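Local coordinates for protein GNAT family acetyltransferase (Mycobacterium smegmatis, PDB 6C30) that probably transfers an acetyl group from acetyl-CoA to an amino group, as expected of a RimJ-like N-acetyltransferase of the GNAT family, at residues A[99-104]-A[118-123]; A[27-32]-A[90-95]; A[175-180]-A[190-195]; A[35-40]-A[69-74]. All coordinates share one frame; numbering follows the deposited sequence. Where two conformers were deposited one is given.

Contact 1 (A[99-104]-A[118-123]); sequences VGQLTI and GYWVAS
W120 lies flat over the neighbouring strand: G100 CA sits 3.8 Å from the centroid of its six-membered ring and only 6° off the ring normal, a CH-pi contact over the face. At the rim of the same indole, W120 NE1 donates to Q101 OE1 at 2.9 Å. Seen from the ring the acceptor is in plane, but the donor stands 40° out of the amide plane, amide and ring being nearly perpendicular. The indole is placed there by a chi1 of 70°, which sets CG between backbone N and carbonyl carbon and folds the ring across the strand. Beneath it the backbones run antiparallel, with Q101–W120 and T103–G118 as hydrogen-bonded pairs; A122 N continues the pattern to V99 O at 2.8 Å. G100 has backbone angles that call for glycine, and with V99 it faces I92 as a classic beta bulge. On the other face L102 CD2 meets Y119 CB at 3.9 Å, while Y119 OH is hydrogen-bonded to S162. The hairpin of strands 97-105 and 114-121 thus lies between helix 130-143, which covers L102 and Y119, and helix 37-46, whose R44 makes a cation-pi contact with W120; strand 88-94 flanks its 97-105 edge.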
loop_
_atom_site.group_PDB
_atom_site.type_symbol
_atom_site.label_atom_id
_atom_site.label_comp_id
_atom_site.label_asym_id
_atom_site.label_seq_id
_atom_site.Cartn_x
_atom_site.Cartn_y
_atom_site.Cartn_z
ATOM N N VAL A 99 2.074 2.255 11.092
ATOM C CA VAL A 99 3.050 2.692 12.098
ATOM C C VAL A 99 2.708 4.065 12.668
ATOM O O VAL A 99 3.493 4.633 13.427
ATOM C CB VAL A 99 4.507 2.729 11.544
ATOM C CG1 VAL A 99 4.995 1.314 11.169
ATOM C CG2 VAL A 99 4.635 3.707 10.388
ATOM N N GLY A 100 1.537 4.595 12.323
ATOM C CA GLY A 100 1.101 5.861 12.887
ATOM C C GLY A 100 0.025 6.471 12.024
ATOM O O GLY A 100 -0.520 5.806 11.133
ATOM N N GLN A 101 -0.262 7.745 12.273
ATOM C CA GLN A 101 -1.294 8.468 11.537
ATOM C C GLN A 101 -0.808 9.829 11.106
ATOM O O GLN A 101 0.055 10.429 11.756
ATOM C CB GLN A 101 -2.559 8.632 12.382
ATOM C CG GLN A 101 -3.386 7.363 12.512
ATOM C CD GLN A 101 -4.485 7.511 13.539
ATOM O OE1 GLN A 101 -4.309 7.181 14.714
ATOM N NE2 GLN A 101 -5.625 8.067 13.110
ATOM N N LEU A 102 -1.387 10.299 10.005
ATOM C CA LEU A 102 -1.174 11.628 9.459
ATOM C C LEU A 102 -2.573 12.169 9.177
ATOM O O LEU A 102 -3.270 11.657 8.300
ATOM C CB LEU A 102 -0.313 11.562 8.187
ATOM C CG LEU A 102 0.209 12.828 7.494
ATOM C CD1 LEU A 102 -0.923 13.637 6.853
ATOM C CD2 LEU A 102 1.034 13.674 8.455
ATOM N N THR A 103 -2.986 13.175 9.936
ATOM C CA THR A 103 -4.349 13.674 9.846
ATOM C C THR A 103 -4.380 15.136 9.415
ATOM O O THR A 103 -3.709 15.982 10.016
ATOM C CB THR A 103 -5.069 13.532 11.196
ATOM O OG1 THR A 103 -4.974 12.175 11.639
ATOM C CG2 THR A 103 -6.543 13.918 11.080
ATOM N N ILE A 104 -5.151 15.421 8.369
ATOM C CA ILE A 104 -5.459 16.795 7.976
ATOM C C ILE A 104 -6.833 17.149 8.537
ATOM O O ILE A 104 -7.776 16.379 8.364
ATOM C CB ILE A 104 -5.484 16.966 6.448
ATOM C CG1 ILE A 104 -4.287 16.285 5.783
ATOM C CG2 ILE A 104 -5.574 18.429 6.072
ATOM C CD1 ILE A 104 -3.000 16.840 6.205
ATOM N N GLY A 118 -1.628 17.016 11.686
ATOM C CA GLY A 118 -1.104 16.407 12.888
ATOM C C GLY A 118 -0.618 15.014 12.557
ATOM O O GLY A 118 -0.971 14.457 11.516
ATOM N N TYR A 119 0.215 14.454 13.424
ATOM C CA TYR A 119 0.814 13.155 13.144
ATOM C C TYR A 119 1.244 12.491 14.438
ATOM O O TYR A 119 1.458 13.150 15.465
ATOM C CB TYR A 119 2.033 13.309 12.208
ATOM C CG TYR A 119 3.205 13.944 12.930
ATOM C CD1 TYR A 119 4.205 13.168 13.509
ATOM C CD2 TYR A 119 3.278 15.322 13.081
ATOM C CE1 TYR A 119 5.252 13.752 14.209
ATOM C CE2 TYR A 119 4.315 15.916 13.778
ATOM C CZ TYR A 119 5.292 15.124 14.338
ATOM O OH TYR A 119 6.312 15.726 15.031
ATOM N N TRP A 120 1.404 11.177 14.374
ATOM C CA TRP A 120 2.143 10.451 15.396
ATOM C C TRP A 120 2.722 9.201 14.754
ATOM O O TRP A 120 2.174 8.670 13.780
ATOM C CB TRP A 120 1.261 10.114 16.606
ATOM C CG TRP A 120 0.220 9.075 16.334
ATOM C CD1 TRP A 120 -1.053 9.281 15.870
ATOM C CD2 TRP A 120 0.362 7.661 16.503
ATOM N NE1 TRP A 120 -1.702 8.077 15.744
ATOM C CE2 TRP A 120 -0.861 7.067 16.126
ATOM C CE3 TRP A 120 1.399 6.839 16.951
ATOM C CZ2 TRP A 120 -1.071 5.689 16.169
ATOM C CZ3 TRP A 120 1.190 5.475 16.998
ATOM C CH2 TRP A 120 -0.039 4.913 16.606
ATOM N N VAL A 121 3.857 8.761 15.287
ATOM C CA VAL A 121 4.560 7.575 14.809
ATOM C C VAL A 121 4.900 6.688 16.004
ATOM O O VAL A 121 5.274 7.191 17.062
ATOM C CB VAL A 121 5.856 7.963 14.039
ATOM C CG1 VAL A 121 6.679 6.726 13.682
ATOM C CG2 VAL A 121 5.525 8.746 12.792
ATOM N N ALA A 122 4.766 5.379 15.819
ATOM C CA ALA A 122 5.139 4.393 16.831
ATOM C C ALA A 122 6.522 4.684 17.413
ATOM O O ALA A 122 7.474 4.955 16.673
ATOM C CB ALA A 122 5.101 2.996 16.235
ATOM N N SER A 123 6.622 4.617 18.739
ATOM C CA SER A 123 7.839 5.039 19.441
ATOM C C SER A 123 9.085 4.261 19.020
ATOM O O SER A 123 10.183 4.817 18.992
ATOM C CB SER A 123 7.646 4.909 20.954
ATOM O OG SER A 123 7.540 3.552 21.327
#

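Contact 2 (A[27-32]-A[90-95]); sequences VGLRPV and FVIELD
L29 and I92 lie side by side on one face of the sheet, L29 CD2 reaching I92 CG1 at 3.9 Å. L29 CB also packs near F90, whose ring edge is turned to the backbone of R30. Helix 130-143 covers V27 and I92 on this face. Between the strands, G28–E93 and R30–V91 form antiparallel hydrogen-bonded pairs. The shortest of these bonds runs from V91 N to R30 O at 2.7 Å.

The opposite face carries R30 and E93 around the apolar V91. R30 is bent at chi2 (82°), which brings its guanidinium back over V91: V91 CB stands 3.6 Å above the guanidinium plane, over its centre. In that plane R30 NE donates to E93 OE2 at 2.8 Å, a salt bridge in which the NE donor comes from above the carboxylate plane, the two flat groups being 78° apart. R30 NH1 donates to P31 O at 2.9 Å and also pairs with D36, while a water accepts from R30 NH2 and probably donates to E93 OE2. Bonds from all three nitrogens probably restrain the rotation of the guanidinium. Nearby, D95 forms a salt bridge with R35 of the second subunit, bringing this end of the pairing to the dimer interface. Strand 25-31 pairs antiparallel with strand 88-94 across the helices that intervene in the chain, with helix 130-143 on one face, an arrangement consistent with the N-terminal half of the GNAT sheet.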
loop_
_atom_site.group_PDB
_atom_site.type_symbol
_atom_site.label_atom_id
_atom_site.label_comp_id
_atom_site.label_asym_id
_atom_site.label_seq_id
_atom_site.Cartn_x
_atom_site.Cartn_y
_atom_site.Cartn_z
ATOM N N VAL A 27 7.647 4.146 2.544
ATOM C CA VAL A 27 6.617 4.848 3.304
ATOM C C VAL A 27 5.514 5.357 2.390
ATOM O O VAL A 27 5.757 5.730 1.247
ATOM C CB VAL A 27 7.195 6.035 4.101
ATOM C CG1 VAL A 27 8.165 5.542 5.169
ATOM C CG2 VAL A 27 7.842 7.049 3.167
ATOM N N GLY A 28 4.283 5.356 2.887
ATOM C CA GLY A 28 3.156 5.846 2.118
ATOM C C GLY A 28 2.042 6.253 3.068
ATOM O O GLY A 28 2.086 5.924 4.264
ATOM N N LEU A 29 1.069 6.990 2.534
ATOM C CA LEU A 29 -0.161 7.357 3.255
ATOM C C LEU A 29 -1.354 6.703 2.597
ATOM O O LEU A 29 -1.458 6.695 1.374
ATOM C CB LEU A 29 -0.380 8.871 3.265
ATOM C CG LEU A 29 0.737 9.770 3.807
ATOM C CD1 LEU A 29 0.294 11.229 3.820
ATOM C CD2 LEU A 29 1.134 9.318 5.213
ATOM N N ARG A 30 -2.274 6.178 3.400
ATOM C CA ARG A 30 -3.534 5.691 2.839
ATOM C C ARG A 30 -4.648 5.880 3.873
ATOM O O ARG A 30 -4.363 6.114 5.048
ATOM C CB ARG A 30 -3.400 4.224 2.373
ATOM C CG ARG A 30 -2.831 3.250 3.391
ATOM C CD ARG A 30 -3.899 2.781 4.355
ATOM N NE ARG A 30 -3.362 1.815 5.307
ATOM C CZ ARG A 30 -3.979 1.460 6.432
ATOM N NH1 ARG A 30 -5.160 1.992 6.732
ATOM N NH2 ARG A 30 -3.423 0.572 7.248
ATOM N N PRO A 31 -5.922 5.811 3.442
ATOM C CA PRO A 31 -7.012 6.098 4.391
ATOM C C PRO A 31 -7.091 5.163 5.595
ATOM O O PRO A 31 -6.849 3.969 5.467
ATOM C CB PRO A 31 -8.268 5.941 3.528
ATOM C CG PRO A 31 -7.806 6.285 2.138
ATOM C CD PRO A 31 -6.415 5.688 2.056
ATOM N N VAL A 32 -7.452 5.696 6.755
ATOM C CA VAL A 32 -7.837 4.850 7.886
ATOM C C VAL A 32 -8.933 3.874 7.470
ATOM O O VAL A 32 -9.781 4.191 6.622
ATOM C CB VAL A 32 -8.350 5.673 9.105
ATOM C CG1 VAL A 32 -7.236 6.499 9.740
ATOM C CG2 VAL A 32 -9.528 6.556 8.718
ATOM N N PHE A 90 -5.344 9.932 7.337
ATOM C CA PHE A 90 -4.470 8.904 6.791
ATOM C C PHE A 90 -3.763 8.082 7.855
ATOM O O PHE A 90 -3.547 8.520 8.995
ATOM C CB PHE A 90 -3.384 9.521 5.898
ATOM C CG PHE A 90 -3.895 10.218 4.672
ATOM C CD1 PHE A 90 -4.230 9.487 3.538
ATOM C CD2 PHE A 90 -3.975 11.609 4.623
ATOM C CE1 PHE A 90 -4.670 10.131 2.386
ATOM C CE2 PHE A 90 -4.422 12.262 3.475
ATOM C CZ PHE A 90 -4.772 11.518 2.359
ATOM N N VAL A 91 -3.372 6.887 7.434
ATOM C CA VAL A 91 -2.450 6.025 8.162
ATOM C C VAL A 91 -1.086 6.147 7.500
ATOM O O VAL A 91 -0.985 6.212 6.264
ATOM C CB VAL A 91 -2.929 4.561 8.150
ATOM C CG1 VAL A 91 -1.824 3.597 8.586
ATOM C CG2 VAL A 91 -4.172 4.422 9.029
ATOM N N ILE A 92 -0.043 6.207 8.329
ATOM C CA ILE A 92 1.330 6.125 7.838
ATOM C C ILE A 92 1.729 4.663 7.786
ATOM O O ILE A 92 1.668 3.959 8.800
ATOM C CB ILE A 92 2.318 6.893 8.742
ATOM C CG1 ILE A 92 1.863 8.336 8.968
ATOM C CG2 ILE A 92 3.740 6.822 8.148
ATOM C CD1 ILE A 92 2.628 9.040 10.084
ATOM N N GLU A 93 2.109 4.205 6.594
ATOM C CA GLU A 93 2.615 2.843 6.415
ATOM C C GLU A 93 4.129 2.835 6.263
ATOM O O GLU A 93 4.691 3.677 5.561
ATOM C CB GLU A 93 2.006 2.174 5.178
ATOM C CG GLU A 93 0.524 1.854 5.325
ATOM C CD GLU A 93 -0.008 1.002 4.190
ATOM O OE1 GLU A 93 0.685 0.860 3.152
ATOM O OE2 GLU A 93 -1.124 0.470 4.335
ATOM N N LEU A 94 4.767 1.885 6.934
ATOM C CA LEU A 94 6.158 1.533 6.676
ATOM C C LEU A 94 6.165 0.093 6.186
ATOM O O LEU A 94 5.743 -0.811 6.907
ATOM C CB LEU A 94 7.013 1.680 7.929
ATOM C CG LEU A 94 8.462 1.220 7.760
ATOM C CD1 LEU A 94 9.231 2.155 6.836
ATOM C CD2 LEU A 94 9.124 1.108 9.124
ATOM N N ASP A 95 6.624 -0.104 4.952
ATOM C CA ASP A 95 6.640 -1.435 4.329
ATOM C C ASP A 95 5.267 -2.108 4.491
ATOM O O ASP A 95 5.146 -3.292 4.813
ATOM C CB ASP A 95 7.772 -2.296 4.913
ATOM C CG ASP A 95 9.146 -1.650 4.724
ATOM O OD1 ASP A 95 9.360 -1.014 3.674
ATOM O OD2 ASP A 95 9.994 -1.767 5.643
HETATM O O HOH W 1 -1.692 -1.577 6.393
#

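Contact 3 (A[175-180]-A[190-195]); sequences GLLKRY and HLLVAI
This is an antiparallel pairing at the C-terminal end of the GNAT sheet, joining strand 172-180 to strand 186-196. Its backbone bonds come in two pairs. At L177–H190 both are well formed, L177 N to H190 O at 2.7 Å and H190 N to L177 O at 3.0 Å. At G175–L192 they are unequal: L192 N reaches G175 O at 2.9 Å, whereas the return bond from G175 N is weak. The short strand axes are antiparallel but strongly twisted, at 139°, and the 175-180 segment turns a corner at K178 and R179.

Apolar contacts occupy both faces. L176 CD1 meets L191 CD2 at 3.9 Å on one; on the other, L177 CD1 approaches L192 CB at 4.1 Å. L177 CD1 is also centred over one face of the Y180 ring, beyond the corner.

The aromatic contact is an offset edge-to-face pair, the edge of Y180 toward the face of H190, with centroids 6.0 Å apart and planes at 62°. H190 ND1 is hydrogen-bonded to the carbonyl of R188, which helps to fix the imidazole. With CG of Y180 anti to its backbone N (chi1 180°), the phenol reaches back to the strand, and its CD2 lies 4.0 Å from H190 CB.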
loop_
_atom_site.group_PDB
_atom_site.type_symbol
_atom_site.label_atom_id
_atom_site.label_comp_id
_atom_site.label_asym_id
_atom_site.label_seq_id
_atom_site.Cartn_x
_atom_site.Cartn_y
_atom_site.Cartn_z
ATOM N N GLY A 175 3.293 32.004 15.813
ATOM C CA GLY A 175 2.800 32.574 17.050
ATOM C C GLY A 175 2.777 31.609 18.204
ATOM O O GLY A 175 3.129 30.442 18.051
ATOM N N LEU A 176 2.374 32.109 19.365
ATOM C CA LEU A 176 2.242 31.303 20.568
ATOM C C LEU A 176 0.811 31.419 21.057
ATOM O O LEU A 176 0.342 32.510 21.416
ATOM C CB LEU A 176 3.232 31.749 21.653
ATOM C CG LEU A 176 3.156 30.949 22.958
ATOM C CD1 LEU A 176 3.607 29.508 22.740
ATOM C CD2 LEU A 176 3.978 31.617 24.051
ATOM N N LEU A 177 0.108 30.294 21.034
ATOM C CA LEU A 177 -1.291 30.242 21.426
ATOM C C LEU A 177 -1.373 29.923 22.912
ATOM O O LEU A 177 -1.060 28.810 23.334
ATOM C CB LEU A 177 -2.034 29.196 20.584
ATOM C CG LEU A 177 -1.753 29.246 19.087
ATOM C CD1 LEU A 177 -2.532 28.143 18.389
ATOM C CD2 LEU A 177 -2.087 30.628 18.500
ATOM N N LYS A 178 -1.751 30.910 23.714
ATOM C CA LYS A 178 -1.779 30.729 25.161
ATOM C C LYS A 178 -2.914 29.806 25.618
ATOM O O LYS A 178 -4.061 29.963 25.193
ATOM C CB LYS A 178 -1.915 32.085 25.869
ATOM C CG LYS A 178 -0.759 33.050 25.596
ATOM C CD LYS A 178 0.588 32.531 26.116
ATOM C CE LYS A 178 0.620 32.488 27.630
ATOM N NZ LYS A 178 1.955 32.027 28.135
ATOM N N ARG A 179 -2.584 28.844 26.484
ATOM C CA ARG A 179 -3.595 27.989 27.122
ATOM C C ARG A 179 -4.523 27.387 26.066
ATOM O O ARG A 179 -5.744 27.393 26.213
ATOM C CB ARG A 179 -4.396 28.788 28.161
ATOM C CG ARG A 179 -3.547 29.313 29.316
ATOM C CD ARG A 179 -4.299 30.314 30.201
ATOM N NE ARG A 179 -4.699 31.517 29.472
ATOM C CZ ARG A 179 -3.897 32.551 29.229
ATOM N NH1 ARG A 179 -2.641 32.541 29.663
ATOM N NH2 ARG A 179 -4.349 33.602 28.555
ATOM N N TYR A 180 -3.928 26.883 24.992
ATOM C CA TYR A 180 -4.664 26.591 23.768
ATOM C C TYR A 180 -5.459 25.283 23.812
ATOM O O TYR A 180 -6.631 25.256 23.442
ATOM C CB TYR A 180 -3.685 26.584 22.580
ATOM C CG TYR A 180 -4.335 26.290 21.247
ATOM C CD1 TYR A 180 -5.256 27.172 20.693
ATOM C CD2 TYR A 180 -4.022 25.137 20.541
ATOM C CE1 TYR A 180 -5.853 26.900 19.473
ATOM C CE2 TYR A 180 -4.612 24.862 19.318
ATOM C CZ TYR A 180 -5.530 25.742 18.797
ATOM O OH TYR A 180 -6.113 25.450 17.579
ATOM N N HIS A 190 0.525 26.307 23.055
ATOM C CA HIS A 190 1.029 25.633 21.862
ATOM C C HIS A 190 1.569 26.671 20.888
ATOM O O HIS A 190 0.922 27.699 20.650
ATOM C CB HIS A 190 -0.070 24.816 21.169
ATOM C CG HIS A 190 -0.394 23.513 21.839
ATOM N ND1 HIS A 190 -0.964 23.439 23.091
ATOM C CD2 HIS A 190 -0.251 22.231 21.412
ATOM C CE1 HIS A 190 -1.144 22.169 23.415
ATOM N NE2 HIS A 190 -0.729 21.418 22.410
ATOM N N LEU A 191 2.754 26.425 20.340
ATOM C CA LEU A 191 3.226 27.185 19.190
ATOM C C LEU A 191 2.362 26.885 17.980
ATOM O O LEU A 191 1.888 25.760 17.815
ATOM C CB LEU A 191 4.684 26.847 18.878
ATOM C CG LEU A 191 5.701 27.344 19.905
ATOM C CD1 LEU A 191 6.959 26.516 19.811
ATOM C CD2 LEU A 191 6.005 28.822 19.703
ATOM N N LEU A 192 2.142 27.897 17.155
ATOM C CA LEU A 192 1.502 27.730 15.868
ATOM C C LEU A 192 2.572 27.844 14.800
ATOM O O LEU A 192 3.309 28.839 14.762
ATOM C CB LEU A 192 0.415 28.793 15.660
ATOM C CG LEU A 192 -0.302 28.781 14.314
ATOM C CD1 LEU A 192 -1.126 27.513 14.163
ATOM C CD2 LEU A 192 -1.188 30.015 14.145
ATOM N N VAL A 193 2.667 26.837 13.944
ATOM C CA VAL A 193 3.612 26.875 12.832
ATOM C C VAL A 193 2.837 26.690 11.523
ATOM O O VAL A 193 1.729 26.157 11.532
ATOM C CB VAL A 193 4.730 25.807 12.973
ATOM C CG1 VAL A 193 5.457 25.949 14.306
ATOM C CG2 VAL A 193 4.171 24.393 12.810
ATOM N N ALA A 194 3.398 27.137 10.398
ATOM C CA ALA A 194 2.651 27.128 9.151
ATOM C C ALA A 194 3.554 27.157 7.931
ATOM O O ALA A 194 4.725 27.546 8.002
ATOM C CB ALA A 194 1.691 28.314 9.091
ATOM N N ILE A 195 2.990 26.746 6.809
ATOM C CA ILE A 195 3.659 26.873 5.524
ATOM C C ILE A 195 2.579 27.116 4.468
ATOM O O ILE A 195 1.460 26.614 4.599
ATOM C CB ILE A 195 4.518 25.611 5.217
ATOM C CG1 ILE A 195 5.375 25.825 3.964
ATOM C CG2 ILE A 195 3.655 24.339 5.096
ATOM C CD1 ILE A 195 6.334 24.674 3.669
#

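Contact 4 (A[35-40]-A[69-74]); sequences RDAAAW and TSWPSI
A37 and W71 bring the N-terminal parts of helices 37-46 and 71-83 together, their CA atoms 5.4 Å apart, without any hydrogen bond between the segments. W71 is the wedge. Its CG is anti to the backbone N (chi1 180°), which carries the indole across to the N-terminal part of helix 37-46. There W71 CD1 touches A37 CB at 3.6 Å, and the backbone N of A37 lies 3.5 Å from the same CD1 atom.

The six-membered ring of W71 extends to W40. W71 CE3 stands 3.3 Å above the W40 plane, over the centre of the indole, close to W40 CD2 and CE2. The five-membered ring of W40 and the six-membered ring of W71 have centroids 4.2 Å apart with planes at 40°, an oblique meeting of the two indoles. W40 CB in turn lies over a face of W71. At the far end of W40, CH2 meets I74 CD1 at 3.7 Å, the two side chains crossing at about a right angle, while S70 CB lies near the ring edge.

Polar groups are satisfied elsewhere. W71 NE1 is hydrogen-bonded to the carbonyl of R33, which, with the packing, helps to hold the indole in place, and D36 OD2 is held by R30 and the R33 backbone N. D36 CB is left to line W71, at 3.9 Å from NE1. The absence of polar bonds across the contact implies that ring overlap and van der Waals fit join the two helices, while polar bonds to R30 and R33 help to orient the groups that meet.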
loop_
_atom_site.group_PDB
_atom_site.type_symbol
_atom_site.label_atom_id
_atom_site.label_comp_id
_atom_site.label_asym_id
_atom_site.label_seq_id
_atom_site.Cartn_x
_atom_site.Cartn_y
_atom_site.Cartn_z
ATOM N N ARG A 35 -10.140 -2.276 9.661
ATOM C CA ARG A 35 -9.196 -3.336 9.978
ATOM C C ARG A 35 -7.937 -2.837 10.692
ATOM O O ARG A 35 -7.128 -3.642 11.142
ATOM C CB ARG A 35 -8.800 -4.087 8.704
ATOM C CG ARG A 35 -9.900 -4.989 8.149
ATOM C CD ARG A 35 -9.480 -6.443 8.261
ATOM N NE ARG A 35 -10.573 -7.378 8.007
ATOM C CZ ARG A 35 -10.872 -7.880 6.815
ATOM N NH1 ARG A 35 -10.177 -7.513 5.738
ATOM N NH2 ARG A 35 -11.875 -8.740 6.694
ATOM N N ASP A 36 -7.799 -1.520 10.838
ATOM C CA ASP A 36 -6.672 -0.983 11.590
ATOM C C ASP A 36 -6.822 -1.122 13.098
ATOM O O ASP A 36 -5.895 -0.773 13.825
ATOM C CB ASP A 36 -6.465 0.495 11.257
ATOM C CG ASP A 36 -5.949 0.713 9.847
ATOM O OD1 ASP A 36 -5.152 -0.136 9.370
ATOM O OD2 ASP A 36 -6.337 1.738 9.238
ATOM N N ALA A 37 -7.971 -1.603 13.580
ATOM C CA ALA A 37 -8.232 -1.609 15.021
ATOM C C ALA A 37 -7.125 -2.289 15.806
ATOM O O ALA A 37 -6.664 -1.757 16.821
ATOM C CB ALA A 37 -9.567 -2.276 15.322
ATOM N N ALA A 38 -6.674 -3.453 15.353
ATOM C CA ALA A 38 -5.717 -4.206 16.155
ATOM C C ALA A 38 -4.377 -3.489 16.280
ATOM O O ALA A 38 -3.838 -3.384 17.394
ATOM C CB ALA A 38 -5.521 -5.603 15.572
ATOM N N ALA A 39 -3.853 -2.975 15.174
ATOM C CA ALA A 39 -2.554 -2.310 15.214
ATOM C C ALA A 39 -2.645 -0.971 15.940
ATOM O O ALA A 39 -1.791 -0.649 16.781
ATOM C CB ALA A 39 -2.015 -2.108 13.810
ATOM N N TRP A 40 -3.673 -0.187 15.621
ATOM C CA TRP A 40 -3.875 1.089 16.292
ATOM C C TRP A 40 -3.956 0.894 17.804
ATOM O O TRP A 40 -3.282 1.570 18.570
ATOM C CB TRP A 40 -5.150 1.746 15.768
ATOM C CG TRP A 40 -5.631 2.941 16.520
ATOM C CD1 TRP A 40 -5.254 4.244 16.337
ATOM C CD2 TRP A 40 -6.639 2.953 17.539
ATOM N NE1 TRP A 40 -5.952 5.064 17.198
ATOM C CE2 TRP A 40 -6.816 4.297 17.936
ATOM C CE3 TRP A 40 -7.418 1.960 18.147
ATOM C CZ2 TRP A 40 -7.730 4.666 18.918
ATOM C CZ3 TRP A 40 -8.335 2.332 19.117
ATOM C CH2 TRP A 40 -8.475 3.673 19.493
ATOM N N THR A 69 -12.044 -2.349 20.661
ATOM C CA THR A 69 -13.456 -2.135 20.355
ATOM C C THR A 69 -13.836 -0.654 20.293
ATOM O O THR A 69 -14.941 -0.316 19.881
ATOM C CB THR A 69 -14.347 -2.858 21.365
ATOM O OG1 THR A 69 -13.844 -2.621 22.676
ATOM C CG2 THR A 69 -14.339 -4.372 21.099
ATOM N N SER A 70 -12.911 0.237 20.652
ATOM C CA SER A 70 -13.146 1.671 20.505
ATOM C C SER A 70 -12.885 2.196 19.094
ATOM O O SER A 70 -13.325 3.286 18.748
ATOM C CB SER A 70 -12.262 2.451 21.478
ATOM O OG SER A 70 -12.616 2.141 22.808
ATOM N N TRP A 71 -12.139 1.445 18.286
ATOM C CA TRP A 71 -11.748 1.956 16.976
ATOM C C TRP A 71 -12.921 2.179 16.003
ATOM O O TRP A 71 -12.933 3.197 15.318
ATOM C CB TRP A 71 -10.689 1.041 16.344
ATOM C CG TRP A 71 -10.233 1.498 14.985
ATOM C CD1 TRP A 71 -10.412 0.835 13.794
ATOM C CD2 TRP A 71 -9.517 2.706 14.661
ATOM N NE1 TRP A 71 -9.852 1.544 12.768
ATOM C CE2 TRP A 71 -9.299 2.699 13.267
ATOM C CE3 TRP A 71 -9.055 3.797 15.411
ATOM C CZ2 TRP A 71 -8.629 3.727 12.608
ATOM C CZ3 TRP A 71 -8.395 4.819 14.756
ATOM C CH2 TRP A 71 -8.180 4.776 13.372
ATOM N N PRO A 72 -13.906 1.249 15.933
ATOM C CA PRO A 72 -14.931 1.475 14.907
ATOM C C PRO A 72 -15.622 2.845 14.993
ATOM O O PRO A 72 -15.746 3.504 13.965
ATOM C CB PRO A 72 -15.916 0.325 15.149
ATOM C CG PRO A 72 -15.006 -0.797 15.587
ATOM C CD PRO A 72 -14.041 -0.091 16.538
ATOM N N SER A 73 -16.012 3.298 16.181
ATOM C CA SER A 73 -16.642 4.617 16.248
ATOM C C SER A 73 -15.676 5.756 15.917
ATOM O O SER A 73 -16.068 6.746 15.309
ATOM C CB SER A 73 -17.266 4.838 17.625
ATOM O OG SER A 73 -18.429 4.018 17.769
ATOM N N ILE A 74 -14.414 5.609 16.307
ATOM C CA ILE A 74 -13.422 6.632 15.989
ATOM C C ILE A 74 -13.183 6.690 14.480
ATOM O O ILE A 74 -13.229 7.764 13.857
ATOM C CB ILE A 74 -12.112 6.363 16.750
ATOM C CG1 ILE A 74 -12.338 6.569 18.251
ATOM C CG2 ILE A 74 -10.987 7.253 16.228
ATOM C CD1 ILE A 74 -11.198 6.095 19.125
#

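How the contacts relate
Contacts 1, 2 and 3 are strand pairings of one sheet, whereas contact 4 joins the N-terminal parts of two helices. Contacts 1 and 2 are buried and directly adjoining: G100 O and L102 O probably accept hydrogen bonds from I92 N and F90 N, making four consecutive strands. Contact 3 lies at the surface, its nearest atoms about 14 Å from contact 2, on the opposite side of the chain's centre. Partly buried contact 4 leans on both inner pairings, through W40 against Q101 and through a charge link to contact 2. In chemistry, contact 2 adds a salt bridge at its polar edge, contact 1 an indole-amide bond, contact 3 leucines with an aromatic pair, and contact 4 mainly aromatic and apolar packing with no hydrogen bond across it.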